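Long-range contacts in putative rubredoxin reductase (Rhodopseudomonas palustris, PDB 3FG2), which probably passes electrons from NADH through its bound FAD to a ferredoxin that serves the cytochrome P450 CYP199A2: residues 100-105 against 268-273; 204-209 against 221-226. All coordinates share one frame; numbering follows the deposited sequence.

Overall arrangement
Two kinds of sheet closure, one long-range and one local, occur in this FAD-containing reductase. From the N terminus the chain lays down strands 4-7, 29-32 and 72-75, then enters 101-104 beside 4-7. It leaves to build a second parallel sheet, probably that of the NADH-binding domain, and there strand 200-202 leads into the hairpin 207-213/216-222, whose open end contact 2 closes, with 11 residues, mostly strand, between its segments. The chain then returns, strand 257-259 packs on the first sheet, and 268-273 completes contact 1 as its edge strand. Contact 2 is thus nested within the 162-residue excursion spanned by contact 1. Their centres lie about 43 Å apart.

Contact 1. Residues 100-105 against 268-273; sequences GHLVLA and PHISAI
His101 lies flat over the backbone of 268-273 where strand 270-272 joins strand 101-104 at the edge of the parallel, Rossmann-type sheet of the FAD-binding domain. The carbonyl carbon of His269 sits beneath the centre of the imidazole, 3.4 Å from its plane, and the amide N of Ile270 lies under the same face, nearer the rim. With CG anti to the backbone N (chi1 -160°), the ring folds across the neighbouring strand's backbone, and Ser271 CB meets its edge in plane. Ser271 OG is hydrogen-bonded to Arg306.

Beyond the histidine the strands run parallel, 18° apart: Leu102 O accepts from Ser271 N, Leu104 N donates to Ser271 O, and Leu104 O accepts from Ile273 N. One face of the sheet carries Leu102, Leu104, Ile270 and Ala272. Leu102 and Ile270 stand side by side and point the same way, Leu102 CB being 3.8 Å from Ile270 CG1, while Leu104 crosses Ile270 at a slant. Strands 79-83 and 257-259 cover this face, with Leu104 touching the FAD-binding Met79.

At the C-terminal ends of the strands, Ile273 touches Ala12 and Val16 of helix 11-22, and Ala105 belongs to the FAD pocket and touches the cofactor. Ile273 CG1, held between its own backbone N and carbonyl carbon (chi1 58°), packs 3.8 Å from Ala105 CB, while Ile273 CD1 meets Val103 CG1 at 3.8 Å.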
# COMPACT_ATOMS: atom_id res chain seq x y z
N GLY A 100 -0.45 -28.10 -6.09
CA GLY A 100 -1.64 -28.66 -5.48
C GLY A 100 -2.59 -27.48 -5.37
O GLY A 100 -3.75 -27.54 -5.77
N HIS A 101 -2.07 -26.39 -4.81
CA HIS A 101 -2.82 -25.15 -4.67
C HIS A 101 -1.91 -23.99 -5.04
O HIS A 101 -0.73 -23.95 -4.65
CB HIS A 101 -3.34 -24.99 -3.23
CG HIS A 101 -4.48 -24.03 -3.11
ND1 HIS A 101 -4.32 -22.67 -3.15
CD2 HIS A 101 -5.82 -24.25 -3.03
CE1 HIS A 101 -5.50 -22.08 -3.11
NE2 HIS A 101 -6.43 -23.02 -3.03
N LEU A 102 -2.46 -23.06 -5.81
CA LEU A 102 -1.72 -21.88 -6.27
C LEU A 102 -2.18 -20.61 -5.56
O LEU A 102 -3.37 -20.30 -5.52
CB LEU A 102 -1.90 -21.71 -7.78
CG LEU A 102 -1.33 -20.43 -8.42
CD1 LEU A 102 0.16 -20.35 -8.16
CD2 LEU A 102 -1.61 -20.44 -9.93
N VAL A 103 -1.22 -19.88 -4.98
CA VAL A 103 -1.53 -18.64 -4.28
C VAL A 103 -0.98 -17.44 -5.07
O VAL A 103 0.23 -17.32 -5.28
CB VAL A 103 -0.91 -18.63 -2.86
CG1 VAL A 103 -1.04 -17.25 -2.24
CG2 VAL A 103 -1.60 -19.66 -1.99
N LEU A 104 -1.88 -16.57 -5.51
CA LEU A 104 -1.49 -15.38 -6.27
C LEU A 104 -1.33 -14.19 -5.32
O LEU A 104 -2.29 -13.78 -4.67
CB LEU A 104 -2.53 -15.04 -7.34
CG LEU A 104 -2.72 -16.14 -8.39
CD1 LEU A 104 -3.78 -15.72 -9.40
CD2 LEU A 104 -1.37 -16.40 -9.08
N ALA A 105 -0.11 -13.67 -5.25
CA ALA A 105 0.22 -12.53 -4.40
C ALA A 105 1.14 -11.64 -5.22
O ALA A 105 2.24 -11.28 -4.78
CB ALA A 105 0.92 -13.01 -3.14
N PRO A 268 -10.96 -23.60 -7.64
CA PRO A 268 -10.35 -24.02 -6.38
C PRO A 268 -8.95 -24.44 -6.82
O PRO A 268 -8.75 -24.74 -7.99
CB PRO A 268 -11.24 -25.20 -5.96
CG PRO A 268 -11.73 -25.74 -7.27
CD PRO A 268 -12.06 -24.48 -8.03
N HIS A 269 -7.99 -24.44 -5.89
CA HIS A 269 -6.59 -24.76 -6.20
C HIS A 269 -5.89 -23.44 -6.47
O HIS A 269 -4.67 -23.40 -6.60
CB HIS A 269 -6.42 -25.63 -7.45
CG HIS A 269 -7.17 -26.93 -7.42
ND1 HIS A 269 -7.24 -27.76 -8.52
CD2 HIS A 269 -7.89 -27.53 -6.45
CE1 HIS A 269 -7.99 -28.81 -8.22
NE2 HIS A 269 -8.39 -28.69 -6.97
N ILE A 270 -6.66 -22.36 -6.56
CA ILE A 270 -6.08 -21.04 -6.81
C ILE A 270 -6.68 -19.92 -5.97
O ILE A 270 -7.87 -19.58 -6.09
CB ILE A 270 -6.20 -20.64 -8.30
CG1 ILE A 270 -5.47 -21.66 -9.17
CG2 ILE A 270 -5.60 -19.26 -8.52
CD1 ILE A 270 -5.39 -21.28 -10.65
N SER A 271 -5.85 -19.33 -5.12
CA SER A 271 -6.27 -18.22 -4.26
C SER A 271 -5.53 -16.95 -4.64
O SER A 271 -4.47 -16.99 -5.28
CB SER A 271 -5.97 -18.53 -2.79
OG SER A 271 -6.81 -19.55 -2.30
N ALA A 272 -6.08 -15.81 -4.24
CA ALA A 272 -5.46 -14.51 -4.50
C ALA A 272 -5.48 -13.72 -3.20
O ALA A 272 -6.51 -13.66 -2.53
CB ALA A 272 -6.21 -13.76 -5.59
N ILE A 273 -4.35 -13.13 -2.84
CA ILE A 273 -4.25 -12.36 -1.60
C ILE A 273 -3.42 -11.08 -1.78
O ILE A 273 -2.58 -10.99 -2.68
CB ILE A 273 -3.56 -13.18 -0.49
CG1 ILE A 273 -2.17 -13.62 -0.96
CG2 ILE A 273 -4.41 -14.39 -0.11
CD1 ILE A 273 -1.37 -14.32 0.10

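Contact 2. Residues 204-209 against 221-226; sequences GVRATE and VLSDGN
Strand residues 207-209 and 221-222 pair antiparallel, with a register that slips by one residue, Ala207 facing Leu222 in a non-hydrogen-bonded pair and Glu209 facing Val221 in a hydrogen-bonded one. Val221 N donates to Glu209 O, and Val221 O accepts from Thr208 N at 2.8 Å.

The side chain of Ser223 takes over where the regular pairing stops. Its hydroxyl lies between its own backbone N and carbonyl carbon (chi1 48°) and receives the amide of Arg206 in a nearly straight bond, Arg206 N to Ser223 OG 3.0 Å. Ser223 N in turn donates to Arg206 O, in the carbonyl plane but with a more bent N-H. One residue thus grips Arg206 by both backbone polar groups, and a water joins Ser223 OG to Gly204 O.

Thr208 leans toward the opposite strand with its two branches on separate tasks. The methyl CG2 rests 3.5 Å from Ser223 CA, whereas a second water, its O 2.7 Å from Thr208 OG1, donates to Leu222 O. Glu209 and Val221 lie side by side and point the same way, Glu209 OE1 reaching 3.6 Å from Val221 CG2, so the extended acid runs along the valine.

Val205 points across to the other segment, its CG2 meeting Leu222 CD1 at 4.1 Å, and both side chains also touch Val171 of strand 167-171, tying the hairpin to the neighbouring parallel sheet.

Leu222 to Gly225 form a type I turn; Asp224 OD2 accepts from Asn226 N, an Asx turn that leads into strand 227-229. Thr208 and Glu209 together opposite Val221 make a classic beta bulge near the open end of this surface hairpin.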
# COMPACT_ATOMS: atom_id res chain seq x y z
N GLY A 204 -6.13 21.04 -8.07
CA GLY A 204 -6.96 21.18 -9.24
C GLY A 204 -6.26 21.14 -10.58
O GLY A 204 -6.80 21.62 -11.57
N VAL A 205 -5.07 20.54 -10.62
CA VAL A 205 -4.31 20.45 -11.86
C VAL A 205 -3.71 19.07 -12.15
O VAL A 205 -3.45 18.28 -11.24
CB VAL A 205 -3.17 21.50 -11.86
CG1 VAL A 205 -3.75 22.89 -12.12
CG2 VAL A 205 -2.44 21.48 -10.51
N ARG A 206 -3.51 18.80 -13.44
CA ARG A 206 -2.93 17.55 -13.92
C ARG A 206 -1.69 17.91 -14.71
O ARG A 206 -1.57 19.03 -15.21
CB ARG A 206 -3.84 16.82 -14.91
CG ARG A 206 -5.22 16.47 -14.46
CD ARG A 206 -6.02 16.02 -15.69
NE ARG A 206 -5.38 14.90 -16.37
CZ ARG A 206 -5.83 13.64 -16.33
NH1 ARG A 206 -6.93 13.34 -15.65
NH2 ARG A 206 -5.17 12.68 -16.96
N ALA A 207 -0.78 16.94 -14.85
CA ALA A 207 0.41 17.16 -15.65
C ALA A 207 -0.05 16.89 -17.08
O ALA A 207 -0.74 15.90 -17.34
CB ALA A 207 1.50 16.17 -15.25
N THR A 208 0.29 17.77 -18.01
CA THR A 208 -0.11 17.59 -19.40
C THR A 208 1.11 17.37 -20.29
O THR A 208 0.98 17.01 -21.46
CB THR A 208 -0.86 18.81 -19.95
OG1 THR A 208 -0.03 19.98 -19.83
CG2 THR A 208 -2.16 19.03 -19.18
N GLU A 209 2.30 17.60 -19.73
CA GLU A 209 3.55 17.46 -20.47
C GLU A 209 4.74 17.67 -19.54
O GLU A 209 4.66 18.42 -18.57
CB GLU A 209 3.58 18.50 -21.61
CG GLU A 209 4.94 18.71 -22.26
CD GLU A 209 4.91 19.77 -23.38
OE1 GLU A 209 4.41 20.89 -23.14
OE2 GLU A 209 5.39 19.48 -24.50
N VAL A 221 4.51 20.73 -17.08
CA VAL A 221 3.44 21.58 -17.59
C VAL A 221 2.10 21.09 -17.03
O VAL A 221 1.82 19.89 -17.02
CB VAL A 221 3.41 21.54 -19.14
CG1 VAL A 221 2.46 22.62 -19.66
CG2 VAL A 221 4.81 21.75 -19.69
N LEU A 222 1.28 22.03 -16.58
CA LEU A 222 -0.01 21.70 -15.99
C LEU A 222 -1.20 22.00 -16.89
O LEU A 222 -1.08 22.73 -17.89
CB LEU A 222 -0.17 22.44 -14.67
CG LEU A 222 0.94 22.22 -13.63
CD1 LEU A 222 0.75 23.17 -12.46
CD2 LEU A 222 0.93 20.77 -13.16
N SER A 223 -2.35 21.46 -16.52
CA SER A 223 -3.59 21.65 -17.26
C SER A 223 -4.10 23.09 -17.23
O SER A 223 -5.10 23.41 -17.88
CB SER A 223 -4.67 20.70 -16.74
OG SER A 223 -4.74 20.75 -15.33
N ASP A 224 -3.46 23.96 -16.45
CA ASP A 224 -3.90 25.35 -16.45
C ASP A 224 -3.01 26.15 -17.39
O ASP A 224 -3.12 27.38 -17.48
CB ASP A 224 -3.89 25.93 -15.03
CG ASP A 224 -2.52 25.92 -14.40
OD1 ASP A 224 -2.41 26.37 -13.23
OD2 ASP A 224 -1.56 25.46 -15.05
N GLY A 225 -2.14 25.44 -18.10
CA GLY A 225 -1.24 26.08 -19.05
C GLY A 225 0.11 26.50 -18.49
O GLY A 225 1.06 26.70 -19.24
N ASN A 226 0.19 26.64 -17.17
CA ASN A 226 1.42 27.06 -16.51
C ASN A 226 2.42 25.91 -16.41
O ASN A 226 2.07 24.74 -16.52
CB ASN A 226 1.09 27.59 -15.11
CG ASN A 226 2.32 27.96 -14.32
OD1 ASN A 226 3.20 28.67 -14.80
ND2 ASN A 226 2.39 27.48 -13.07
O HOH W 1 -7.29 21.67 -14.53
O HOH W 2 -1.29 22.28 -20.53